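Retinol dehydratase (Spodoptera frugiperda, PDB 1FMJ) converts retinol to anhydroretinol, as an unusual member of the sulfotransferase family, probably by way of a transient sulfated intermediate. Local coordinates at residues S70-G75 with F195-L200; D250-L255 with G314-W319. All coordinates share one frame; numbering follows the deposited sequence.

Contact 1 (S70-G75 with F195-L200). With A3P (adenosine-3'-5'-diphosphate), chain G; RTL (retinol), chain H.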
ATOM      1  N   SER A  70       5.017  -2.443  -1.391  1.00 14.71           N
ATOM      2  CA  SER A  70       4.103  -3.105  -2.309  1.00 14.93           C
ATOM      3  C   SER A  70       3.255  -2.093  -3.025  1.00 15.13           C
ATOM      4  O   SER A  70       3.222  -0.922  -2.644  1.00 15.87           O
ATOM      5  CB  SER A  70       3.135  -3.981  -1.521  1.00 14.11           C
ATOM      6  OG  SER A  70       2.328  -3.135  -0.714  1.00 14.74           O
ATOM      7  N   TYR A  71       2.569  -2.539  -4.071  1.00 16.16           N
ATOM      8  CA  TYR A  71       1.620  -1.653  -4.712  1.00 16.31           C
ATOM      9  C   TYR A  71       0.447  -1.927  -3.754  1.00 16.85           C
ATOM     10  O   TYR A  71       0.234  -3.075  -3.359  1.00 17.61           O
ATOM     11  CB  TYR A  71       1.237  -2.095  -6.117  1.00 16.23           C
ATOM     12  CG  TYR A  71       0.174  -1.172  -6.648  1.00 16.37           C
ATOM     13  CD1 TYR A  71       0.509   0.074  -7.175  1.00 16.84           C
ATOM     14  CD2 TYR A  71      -1.174  -1.462  -6.454  1.00 15.20           C
ATOM     15  CE1 TYR A  71      -0.472   1.018  -7.480  1.00 17.06           C
ATOM     16  CE2 TYR A  71      -2.158  -0.530  -6.752  1.00 16.88           C
ATOM     17  CZ  TYR A  71      -1.801   0.710  -7.256  1.00 16.92           C
ATOM     18  OH  TYR A  71      -2.771   1.659  -7.458  1.00 20.00           O
ATOM     19  N   GLN A  72      -0.305  -0.904  -3.378  1.00 16.56           N
ATOM     20  CA  GLN A  72      -1.391  -1.094  -2.412  1.00 16.63           C
ATOM     21  C   GLN A  72      -2.392  -2.215  -2.676  1.00 16.55           C
ATOM     22  O   GLN A  72      -2.709  -2.534  -3.821  1.00 15.55           O
ATOM     23  CB  GLN A  72      -2.163   0.213  -2.206  1.00 15.74           C
ATOM     24  CG  GLN A  72      -2.856   0.753  -3.455  1.00 16.20           C
ATOM     25  CD  GLN A  72      -3.981   1.726  -3.112  1.00 18.32           C
ATOM     26  OE1 GLN A  72      -5.166   1.409  -3.264  1.00 21.65           O
ATOM     27  NE2 GLN A  72      -3.615   2.910  -2.635  1.00 18.20           N
ATOM     28  N   ARG A  73      -2.876  -2.800  -1.579  1.00 16.62           N
ATOM     29  CA  ARG A  73      -3.869  -3.872  -1.589  1.00 16.25           C
ATOM     30  C   ARG A  73      -3.309  -5.184  -2.113  1.00 16.47           C
ATOM     31  O   ARG A  73      -4.039  -6.013  -2.644  1.00 15.71           O
ATOM     32  CB  ARG A  73      -5.093  -3.443  -2.417  1.00 16.91           C
ATOM     33  CG  ARG A  73      -5.682  -2.104  -1.971  1.00 15.62           C
ATOM     34  CD  ARG A  73      -5.946  -2.065  -0.466  1.00 14.58           C
ATOM     35  NE  ARG A  73      -7.150  -2.799  -0.063  1.00 12.95           N
ATOM     36  CZ  ARG A  73      -7.453  -3.077   1.200  1.00 14.03           C
ATOM     37  NH1 ARG A  73      -6.636  -2.689   2.162  1.00 12.58           N
ATOM     38  NH2 ARG A  73      -8.581  -3.710   1.511  1.00 13.28           N
ATOM     39  N   SER A  74      -2.006  -5.369  -1.940  1.00 17.71           N
ATOM     40  CA  SER A  74      -1.335  -6.573  -2.403  1.00 17.36           C
ATOM     41  C   SER A  74      -0.914  -7.507  -1.284  1.00 17.95           C
ATOM     42  O   SER A  74      -0.226  -8.494  -1.536  1.00 19.22           O
ATOM     43  CB  SER A  74      -0.100  -6.197  -3.220  1.00 17.82           C
ATOM     44  OG  SER A  74      -0.464  -5.460  -4.368  1.00 16.69           O
ATOM     45  N   GLY A  75      -1.304  -7.197  -0.053  1.00 17.17           N
ATOM     46  CA  GLY A  75      -0.935  -8.050   1.071  1.00 17.97           C
ATOM     47  C   GLY A  75       0.042  -7.438   2.064  1.00 17.45           C
ATOM     48  O   GLY A  75       0.721  -8.148   2.805  1.00 17.48           O
ATOM     49  N   PHE A 195     -10.484  -0.630  -5.541  1.00 16.78           N
ATOM     50  CA  PHE A 195     -11.772   0.004  -5.775  1.00 16.34           C
ATOM     51  C   PHE A 195     -12.488   0.153  -4.431  1.00 16.50           C
ATOM     52  O   PHE A 195     -12.893   1.252  -4.063  1.00 17.27           O
ATOM     53  CB  PHE A 195     -12.612  -0.851  -6.735  1.00 16.49           C
ATOM     54  CG  PHE A 195     -14.078  -0.469  -6.787  1.00 16.18           C
ATOM     55  CD1 PHE A 195     -14.486   0.740  -7.344  1.00 14.65           C
ATOM     56  CD2 PHE A 195     -15.049  -1.340  -6.301  1.00 16.01           C
ATOM     57  CE1 PHE A 195     -15.845   1.073  -7.419  1.00 17.63           C
ATOM     58  CE2 PHE A 195     -16.408  -1.017  -6.372  1.00 15.94           C
ATOM     59  CZ  PHE A 195     -16.804   0.192  -6.933  1.00 14.84           C
ATOM     60  N   HIS A 196     -12.621  -0.957  -3.704  1.00 16.40           N
ATOM     61  CA  HIS A 196     -13.291  -0.973  -2.408  1.00 17.52           C
ATOM     62  C   HIS A 196     -12.623  -0.112  -1.368  1.00 17.80           C
ATOM     63  O   HIS A 196     -13.293   0.493  -0.527  1.00 19.51           O
ATOM     64  CB  HIS A 196     -13.385  -2.398  -1.879  1.00 17.19           C
ATOM     65  CG  HIS A 196     -14.491  -3.188  -2.494  1.00 17.60           C
ATOM     66  ND1 HIS A 196     -15.816  -2.976  -2.179  1.00 17.66           N
ATOM     67  CD2 HIS A 196     -14.474  -4.177  -3.417  1.00 16.88           C
ATOM     68  CE1 HIS A 196     -16.568  -3.803  -2.883  1.00 19.33           C
ATOM     69  NE2 HIS A 196     -15.778  -4.542  -3.643  1.00 18.69           N
ATOM     70  N   HIS A 197     -11.296  -0.086  -1.406  1.00 17.46           N
ATOM     71  CA  HIS A 197     -10.526   0.717  -0.478  1.00 17.45           C
ATOM     72  C   HIS A 197     -10.770   2.202  -0.745  1.00 17.55           C
ATOM     73  O   HIS A 197     -10.785   3.010   0.191  1.00 17.20           O
ATOM     74  CB  HIS A 197      -9.045   0.380  -0.625  1.00 17.83           C
ATOM     75  CG  HIS A 197      -8.140   1.229   0.212  1.00 16.77           C
ATOM     76  ND1 HIS A 197      -7.550   2.380  -0.266  1.00 16.91           N
ATOM     77  CD2 HIS A 197      -7.718   1.091   1.489  1.00 16.10           C
ATOM     78  CE1 HIS A 197      -6.804   2.916   0.685  1.00 17.03           C
ATOM     79  NE2 HIS A 197      -6.890   2.153   1.760  1.00 18.16           N
ATOM     80  N   ALA A 198     -10.964   2.560  -2.015  1.00 18.37           N
ATOM     81  CA  ALA A 198     -11.218   3.955  -2.366  1.00 18.99           C
ATOM     82  C   ALA A 198     -12.606   4.317  -1.841  1.00 19.51           C
ATOM     83  O   ALA A 198     -12.845   5.442  -1.402  1.00 20.21           O
ATOM     84  CB  ALA A 198     -11.144   4.155  -3.869  1.00 19.89           C
ATOM     85  N   ARG A 199     -13.519   3.355  -1.884  1.00 20.65           N
ATOM     86  CA  ARG A 199     -14.869   3.569  -1.371  1.00 21.07           C
ATOM     87  C   ARG A 199     -14.804   3.764   0.146  1.00 20.39           C
ATOM     88  O   ARG A 199     -15.475   4.629   0.703  1.00 21.06           O
ATOM     89  CB  ARG A 199     -15.758   2.363  -1.695  1.00 22.39           C
ATOM     90  CG  ARG A 199     -16.315   2.328  -3.119  1.00 24.76           C
ATOM     91  CD  ARG A 199     -17.813   2.608  -3.113  1.00 29.10           C
ATOM     92  NE  ARG A 199     -18.428   2.408  -4.424  1.00 31.08           N
ATOM     93  CZ  ARG A 199     -18.412   3.296  -5.415  1.00 31.05           C
ATOM     94  NH1 ARG A 199     -17.817   4.470  -5.259  1.00 31.55           N
ATOM     95  NH2 ARG A 199     -18.978   2.993  -6.574  1.00 31.04           N
ATOM     96  N   LEU A 200     -13.977   2.957   0.803  1.00 20.68           N
ATOM     97  CA  LEU A 200     -13.808   3.013   2.254  1.00 18.65           C
ATOM     98  C   LEU A 200     -13.465   4.406   2.784  1.00 19.89           C
ATOM     99  O   LEU A 200     -14.026   4.851   3.786  1.00 19.02           O
ATOM    100  CB  LEU A 200     -12.712   2.036   2.687  1.00 16.63           C
ATOM    101  CG  LEU A 200     -12.271   2.023   4.159  1.00 15.76           C
ATOM    102  CD1 LEU A 200     -13.319   1.318   5.017  1.00 14.41           C
ATOM    103  CD2 LEU A 200     -10.936   1.304   4.298  1.00 14.75           C
TER
HETATM  104  P1  A3P G 400      -9.203  -8.003  -0.533  1.00 19.06           P
HETATM  105  O1P A3P G 400      -9.713  -6.640  -0.767  1.00 16.83           O
HETATM  106  O2P A3P G 400      -9.980  -8.699   0.514  1.00 17.81           O
HETATM  107  O3P A3P G 400      -9.232  -8.784  -1.778  1.00 18.66           O
HETATM  108  P2  A3P G 400      -2.954  -4.411   1.830  1.00 21.28           P
HETATM  109  O4P A3P G 400      -2.690  -4.779   3.231  1.00 20.76           O
HETATM  110  O5P A3P G 400      -1.692  -4.332   1.064  1.00 21.66           O
HETATM  111  O6P A3P G 400      -3.692  -3.116   1.780  1.00 21.62           O
HETATM  112  O5' A3P G 400      -3.856  -5.527   1.170  1.00 19.11           O
HETATM  113  C5' A3P G 400      -5.152  -5.829   1.662  1.00 18.13           C
HETATM  114  C4' A3P G 400      -5.690  -7.119   1.036  1.00 18.27           C
HETATM  115  O4' A3P G 400      -5.196  -8.238   1.827  1.00 18.03           O
HETATM  116  C3' A3P G 400      -7.215  -7.214   1.107  1.00 19.24           C
HETATM  117  O3' A3P G 400      -7.686  -7.915  -0.067  1.00 17.53           O
HETATM  118  C2' A3P G 400      -7.407  -7.908   2.440  1.00 19.22           C
HETATM  119  O2' A3P G 400      -8.702  -8.408   2.755  1.00 20.35           O
HETATM  120  C1' A3P G 400      -6.312  -8.961   2.358  1.00 19.09           C
HETATM  121  N9  A3P G 400      -5.973  -9.530   3.668  1.00 18.07           N
HETATM  122  C8  A3P G 400      -5.709  -8.886   4.867  1.00 18.71           C
HETATM  123  N7  A3P G 400      -5.433  -9.679   5.868  1.00 19.54           N
HETATM  124  C5  A3P G 400      -5.514 -10.947   5.309  1.00 19.40           C
HETATM  125  C6  A3P G 400      -5.329 -12.272   5.837  1.00 20.30           C
HETATM  126  N6  A3P G 400      -5.008 -12.514   7.111  1.00 19.88           N
HETATM  127  N1  A3P G 400      -5.490 -13.354   4.974  1.00 19.18           N
HETATM  128  C2  A3P G 400      -5.819 -13.149   3.657  1.00 20.75           C
HETATM  129  N3  A3P G 400      -6.021 -11.943   3.042  1.00 17.53           N
HETATM  130  C4  A3P G 400      -5.852 -10.878   3.932  1.00 18.88           C
HETATM  131  C1  RTL H 401      -9.026  10.974   4.483  1.00 47.83           C
HETATM  132  C2  RTL H 401      -9.296  12.406   3.920  1.00 47.44           C
HETATM  133  C3  RTL H 401      -8.342  13.455   4.476  1.00 47.74           C
HETATM  134  C4  RTL H 401      -7.214  13.423   5.505  1.00 47.50           C
HETATM  135  C5  RTL H 401      -7.108  11.962   5.950  1.00 47.50           C
HETATM  136  C6  RTL H 401      -7.863  10.852   5.539  1.00 47.80           C
HETATM  137  C7  RTL H 401      -7.630   9.478   6.059  1.00 48.42           C
HETATM  138  C8  RTL H 401      -6.668   8.632   5.587  1.00 49.41           C
HETATM  139  C9  RTL H 401      -6.432   7.273   6.092  1.00 49.90           C
HETATM  140  C10 RTL H 401      -5.416   6.541   5.506  1.00 49.81           C
HETATM  141  C11 RTL H 401      -4.942   5.168   5.787  1.00 48.76           C
HETATM  142  C12 RTL H 401      -4.798   4.435   4.632  1.00 47.39           C
HETATM  143  C13 RTL H 401      -4.377   3.059   4.297  1.00 46.03           C
HETATM  144  C14 RTL H 401      -4.253   2.364   3.126  1.00 44.29           C
HETATM  145  C15 RTL H 401      -2.943   2.332   2.454  1.00 42.65           C
HETATM  146  O1  RTL H 401      -2.165   1.301   2.891  1.00 40.72           O
HETATM  147  C16 RTL H 401      -8.761  10.218   3.166  1.00 47.39           C
HETATM  148  C17 RTL H 401     -10.409  10.556   5.009  1.00 47.78           C
HETATM  149  C18 RTL H 401      -6.007  11.836   7.014  1.00 47.47           C
HETATM  150  C19 RTL H 401      -7.304   6.717   7.234  1.00 50.05           C
HETATM  151  C20 RTL H 401      -4.040   2.369   5.629  1.00 45.97           C
HETATM  152  O   HOH W   1      -7.686   2.848  -2.986  1.00 18.99           O

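Contact 2 (D250-L255 with G314-W319). With HG (mercury (II) ion), chain C; HG (mercury (II) ion), chain E; A3P (adenosine-3'-5'-diphosphate), chain G.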
ATOM      1  N   ASP A 250       0.581 -16.862  -2.956  1.00 23.98           N
ATOM      2  CA  ASP A 250       1.304 -17.901  -2.238  1.00 25.55           C
ATOM      3  C   ASP A 250       0.972 -17.936  -0.752  1.00 26.02           C
ATOM      4  O   ASP A 250       1.074 -18.984  -0.121  1.00 25.55           O
ATOM      5  CB  ASP A 250       2.812 -17.760  -2.459  1.00 26.79           C
ATOM      6  CG  ASP A 250       3.214 -18.098  -3.890  1.00 28.95           C
ATOM      7  OD1 ASP A 250       2.626 -19.044  -4.459  1.00 28.91           O
ATOM      8  OD2 ASP A 250       4.117 -17.435  -4.444  1.00 29.30           O
ATOM      9  N   TYR A 251       0.567 -16.793  -0.203  1.00 25.82           N
ATOM     10  CA  TYR A 251       0.180 -16.705   1.205  1.00 26.36           C
ATOM     11  C   TYR A 251      -1.051 -17.583   1.438  1.00 26.76           C
ATOM     12  O   TYR A 251      -1.193 -18.209   2.488  1.00 26.58           O
ATOM     13  CB  TYR A 251      -0.190 -15.261   1.574  1.00 26.46           C
ATOM     14  CG  TYR A 251       0.949 -14.358   2.019  1.00 26.95           C
ATOM     15  CD1 TYR A 251       0.769 -12.976   2.078  1.00 25.87           C
ATOM     16  CD2 TYR A 251       2.183 -14.879   2.416  1.00 26.71           C
ATOM     17  CE1 TYR A 251       1.781 -12.131   2.518  1.00 26.44           C
ATOM     18  CE2 TYR A 251       3.215 -14.031   2.866  1.00 27.52           C
ATOM     19  CZ  TYR A 251       3.000 -12.659   2.911  1.00 26.68           C
ATOM     20  OH  TYR A 251       3.988 -11.811   3.345  1.00 27.34           O
ATOM     21  N   LEU A 252      -1.944 -17.601   0.448  1.00 27.23           N
ATOM     22  CA  LEU A 252      -3.181 -18.371   0.515  1.00 27.49           C
ATOM     23  C   LEU A 252      -2.977 -19.846   0.178  1.00 29.20           C
ATOM     24  O   LEU A 252      -3.774 -20.696   0.587  1.00 29.44           O
ATOM     25  CB  LEU A 252      -4.221 -17.781  -0.448  1.00 27.34           C
ATOM     26  CG  LEU A 252      -4.474 -16.273  -0.373  1.00 25.72           C
ATOM     27  CD1 LEU A 252      -5.558 -15.898  -1.375  1.00 26.88           C
ATOM     28  CD2 LEU A 252      -4.887 -15.887   1.037  1.00 24.63           C
ATOM     29  N   LYS A 253      -1.929 -20.159  -0.576  1.00 29.75           N
ATOM     30  CA  LYS A 253      -1.688 -21.550  -0.923  1.00 31.46           C
ATOM     31  C   LYS A 253      -0.894 -22.255   0.178  1.00 31.73           C
ATOM     32  O   LYS A 253      -1.239 -23.369   0.580  1.00 31.66           O
ATOM     33  CB  LYS A 253      -0.946 -21.665  -2.259  1.00 32.26           C
ATOM     34  CG  LYS A 253      -0.871 -23.105  -2.769  1.00 34.99           C
ATOM     35  CD  LYS A 253       0.152 -23.290  -3.884  1.00 36.13           C
ATOM     36  CE  LYS A 253       0.326 -24.770  -4.220  1.00 36.62           C
ATOM     37  NZ  LYS A 253       1.501 -25.013  -5.102  1.00 37.08           N
ATOM     38  N   ASP A 254       0.154 -21.601   0.677  1.00 31.96           N
ATOM     39  CA  ASP A 254       0.984 -22.191   1.726  1.00 31.66           C
ATOM     40  C   ASP A 254       1.609 -21.115   2.620  1.00 31.59           C
ATOM     41  O   ASP A 254       2.784 -20.780   2.468  1.00 32.13           O
ATOM     42  CB  ASP A 254       2.096 -23.035   1.091  1.00 31.38           C
ATOM     43  CG  ASP A 254       2.730 -24.005   2.071  1.00 30.42           C
ATOM     44  OD1 ASP A 254       2.765 -23.706   3.280  1.00 28.67           O
ATOM     45  OD2 ASP A 254       3.208 -25.068   1.626  1.00 31.68           O
ATOM     46  N   LEU A 255       0.826 -20.587   3.558  1.00 31.61           N
ATOM     47  CA  LEU A 255       1.318 -19.546   4.458  1.00 31.33           C
ATOM     48  C   LEU A 255       2.494 -20.036   5.297  1.00 31.76           C
ATOM     49  O   LEU A 255       3.466 -19.304   5.488  1.00 32.31           O
ATOM     50  CB  LEU A 255       0.189 -19.038   5.362  1.00 29.93           C
ATOM     51  CG  LEU A 255       0.496 -17.760   6.153  1.00 30.08           C
ATOM     52  CD1 LEU A 255       0.972 -16.661   5.196  1.00 28.96           C
ATOM     53  CD2 LEU A 255      -0.746 -17.296   6.904  1.00 29.34           C
ATOM     54  N   GLY A 314     -10.226 -11.404   1.313  1.00 21.27           N
ATOM     55  CA  GLY A 314      -9.112 -12.315   1.497  1.00 21.10           C
ATOM     56  C   GLY A 314      -8.977 -13.449   0.491  1.00 21.19           C
ATOM     57  O   GLY A 314      -8.254 -14.410   0.734  1.00 21.69           O
ATOM     58  N   LYS A 315      -9.649 -13.346  -0.648  1.00 21.13           N
ATOM     59  CA  LYS A 315      -9.573 -14.408  -1.641  1.00 21.78           C
ATOM     60  C   LYS A 315      -8.744 -13.994  -2.841  1.00 21.98           C
ATOM     61  O   LYS A 315      -8.417 -12.821  -3.019  1.00 22.95           O
ATOM     62  CB  LYS A 315     -10.973 -14.784  -2.142  1.00 22.38           C
ATOM     63  CG  LYS A 315     -12.020 -14.962  -1.061  1.00 24.96           C
ATOM     64  CD  LYS A 315     -11.679 -16.097  -0.113  1.00 25.33           C
ATOM     65  CE  LYS A 315     -12.807 -16.318   0.890  1.00 26.75           C
ATOM     66  NZ  LYS A 315     -12.448 -17.357   1.893  1.00 28.56           N
ATOM     67  N   ALA A 316      -8.412 -14.974  -3.666  1.00 21.66           N
ATOM     68  CA  ALA A 316      -7.667 -14.731  -4.884  1.00 22.06           C
ATOM     69  C   ALA A 316      -8.593 -15.186  -6.004  1.00 22.80           C
ATOM     70  O   ALA A 316      -9.262 -16.209  -5.874  1.00 22.90           O
ATOM     71  CB  ALA A 316      -6.392 -15.546  -4.888  1.00 21.99           C
ATOM     72  N   GLY A 317      -8.650 -14.419  -7.088  1.00 23.07           N
ATOM     73  CA  GLY A 317      -9.504 -14.788  -8.205  1.00 23.98           C
ATOM     74  C   GLY A 317     -10.913 -14.213  -8.211  1.00 24.65           C
ATOM     75  O   GLY A 317     -11.705 -14.525  -9.108  1.00 25.13           O
ATOM     76  N   CYS A 318     -11.241 -13.372  -7.236  1.00 23.95           N
ATOM     77  CA  CYS A 318     -12.581 -12.794  -7.187  1.00 24.25           C
ATOM     78  C   CYS A 318     -12.800 -11.764  -8.288  1.00 22.93           C
ATOM     79  O   CYS A 318     -13.929 -11.326  -8.517  1.00 22.01           O
ATOM     80  CB  CYS A 318     -12.842 -12.147  -5.828  1.00 24.44           C
ATOM     81  SG  CYS A 318     -12.916 -13.320  -4.449  1.00 32.05           S
ATOM     82  N   TRP A 319     -11.722 -11.374  -8.967  1.00 22.05           N
ATOM     83  CA  TRP A 319     -11.844 -10.395 -10.035  1.00 22.49           C
ATOM     84  C   TRP A 319     -12.843 -10.876 -11.092  1.00 22.50           C
ATOM     85  O   TRP A 319     -13.473 -10.066 -11.774  1.00 21.91           O
ATOM     86  CB  TRP A 319     -10.489 -10.124 -10.694  1.00 22.85           C
ATOM     87  CG  TRP A 319      -9.910 -11.309 -11.403  1.00 23.35           C
ATOM     88  CD1 TRP A 319      -9.099 -12.273 -10.868  1.00 21.85           C
ATOM     89  CD2 TRP A 319     -10.102 -11.663 -12.779  1.00 22.84           C
ATOM     90  NE1 TRP A 319      -8.771 -13.200 -11.826  1.00 22.08           N
ATOM     91  CE2 TRP A 319      -9.372 -12.852 -13.009  1.00 22.89           C
ATOM     92  CE3 TRP A 319     -10.819 -11.093 -13.839  1.00 23.54           C
ATOM     93  CZ2 TRP A 319      -9.335 -13.483 -14.262  1.00 23.86           C
ATOM     94  CZ3 TRP A 319     -10.783 -11.721 -15.087  1.00 23.12           C
ATOM     95  CH2 TRP A 319     -10.043 -12.904 -15.285  1.00 23.04           C
TER
HETATM   96 HG    HG C 451       4.506 -19.878   0.488  0.60 39.80          HG
HETATM   97 HG    HG E 453     -14.836 -14.977  -5.224  0.50113.10          HG
HETATM   98  P1  A3P G 400      -9.203  -8.003  -0.533  1.00 19.06           P
HETATM   99  O1P A3P G 400      -9.713  -6.640  -0.767  1.00 16.83           O
HETATM  100  O2P A3P G 400      -9.980  -8.699   0.514  1.00 17.81           O
HETATM  101  O3P A3P G 400      -9.232  -8.784  -1.778  1.00 18.66           O
HETATM  102  P2  A3P G 400      -2.954  -4.411   1.830  1.00 21.28           P
HETATM  103  O4P A3P G 400      -2.690  -4.779   3.231  1.00 20.76           O
HETATM  104  O5P A3P G 400      -1.692  -4.332   1.064  1.00 21.66           O
HETATM  105  O6P A3P G 400      -3.692  -3.116   1.780  1.00 21.62           O
HETATM  106  O5' A3P G 400      -3.856  -5.527   1.170  1.00 19.11           O
HETATM  107  C5' A3P G 400      -5.152  -5.829   1.662  1.00 18.13           C
HETATM  108  C4' A3P G 400      -5.690  -7.119   1.036  1.00 18.27           C
HETATM  109  O4' A3P G 400      -5.196  -8.238   1.827  1.00 18.03           O
HETATM  110  C3' A3P G 400      -7.215  -7.214   1.107  1.00 19.24           C
HETATM  111  O3' A3P G 400      -7.686  -7.915  -0.067  1.00 17.53           O
HETATM  112  C2' A3P G 400      -7.407  -7.908   2.440  1.00 19.22           C
HETATM  113  O2' A3P G 400      -8.702  -8.408   2.755  1.00 20.35           O
HETATM  114  C1' A3P G 400      -6.312  -8.961   2.358  1.00 19.09           C
HETATM  115  N9  A3P G 400      -5.973  -9.530   3.668  1.00 18.07           N
HETATM  116  C8  A3P G 400      -5.709  -8.886   4.867  1.00 18.71           C
HETATM  117  N7  A3P G 400      -5.433  -9.679   5.868  1.00 19.54           N
HETATM  118  C5  A3P G 400      -5.514 -10.947   5.309  1.00 19.40           C
HETATM  119  C6  A3P G 400      -5.329 -12.272   5.837  1.00 20.30           C
HETATM  120  N6  A3P G 400      -5.008 -12.514   7.111  1.00 19.88           N
HETATM  121  N1  A3P G 400      -5.490 -13.354   4.974  1.00 19.18           N
HETATM  122  C2  A3P G 400      -5.819 -13.149   3.657  1.00 20.75           C
HETATM  123  N3  A3P G 400      -6.021 -11.943   3.042  1.00 17.53           N
HETATM  124  C4  A3P G 400      -5.852 -10.878   3.932  1.00 18.88           C

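Contact 1 (S70-G75 with F195-L200)
Arg-73 and His-197 bring the two backbones to their nearest point, with CA atoms 8.2 Å apart, where the loop 70-75 faces the C-terminal part of helix 187-200. The loop ends at Gly-75, the N-cap of the next helix, whose N donates to O5P of adenosine-3'-5'-diphosphate at 3.1 Å and also to O5'. This is the 5'-phosphate loop of sulfotransferases, a P-loop relative.

Side chains and one water bridge the gap. Arg-73 starts with CG anti to the carbonyl carbon (chi1 -53°) and then bends twice, folding its guanidinium between nucleotide and helix. The nucleotide's C5' lies over one face, and His-197 over the other, where NE comes 3.7 Å from His-197 CB; the guanidinium and imidazole planes are 30° apart. NH1 makes a weak hydrogen bond to O6P of the nucleotide, while NE and NH2 are held by Ser-193 OG and Phe-310 O. With an alanine here, Ser-193 OG, Phe-310 O and O6P would probably each lose a donor, and His-197 CB the flat group against it. Gln-72 OE1 accepts from a water at 2.9 Å, and the same water, in the imidazole plane, is 2.8 Å from His-197 ND1. At the far nitrogen of that ring NE2 comes 3.0 Å from C14 of retinol, a close approach made obliquely to the ring.

Strand 66-70, the middle strand of the parallel sheet, feeds the loop and runs beside strand 179-184, which precedes helix 187-200; helix 76-87 continues beyond Gly-75.

Contact 2 (D250-L255 with G314-W319)
Leu-252 supplies the apolar contact from the helix side, reaching from helix 248-253 to the loop 314-316, extended at Lys-315 and Ala-316. CG stands anti to the carbonyl carbon (chi1 -50°), and with CD1 anti to CA (chi2 -178°) both methyls face the loop. CD1 meets the methyl of Ala-316, at 3.6 Å from its CB, and also rests against the main chain, 4.0 Å from Lys-315 C. The other branch turns toward the ligand: CD2 lies 3.7 Å from Gly-314 O and 3.9 Å from C2 of the adenine of adenosine-3'-5'-diphosphate. One leucine therefore touches loop and base together, at a partly buried site.

The polar interactions run from the loop to the nucleotide. Gly-314 N donates to O2P of the 3'-phosphate over 2.8 Å, at a fairly straight 159°, and Lys-313 N binds the nucleotide as well. Arg-312, Lys-313 and Gly-314 open the RKGxxG motif by which sulfotransferases grip the 3'-phosphate, and Gly-317 supplies its second glycine. Both glycines have backbone angles that would jam a side chain against the preceding carbonyl; at Gly-314 a CB would also crowd adenine C2. Further along, the carboxylate of Asp-189 receives Gly-317 N on one oxygen and Trp-319 N on the other, tying the loop to helix 187-200.

Helix-end bonds shape the other segment. Asp-254 N closes onto Asp-250 O at 2.9 Å as helix 248-253 finishes, and Asp-254 OD1 then caps Gly-257 N, starting helix 255-265.

Metal contacts belong to the mercury derivative. Asp-254 O lies 2.8 Å from one mercury ion, shared with Cys-258 SG, and Cys-318 SG binds another.

Contact 1 closes along the chain before contact 2 opens, and their centres lie 15 Å apart within the one sulfotransferase domain. Both are built on the same parallel sheet: 70-75 leaves its middle strand, 66-70, whereas 250-255 follows an edge strand, 243-247, with 179-184 between them. The two meet lightly where Gly-75 O approaches Tyr-251 CE1 at 4.1 Å, and Tyr-251 OH bonds to Thr-79 on helix 76-87. Their common element is the nucleotide: contact 1 holds the 5'-phosphate end and faces retinol, while contact 2 takes the 3'-phosphate and adenine. The pair illustrates how segments distant in sequence divide one bound nucleotide between them.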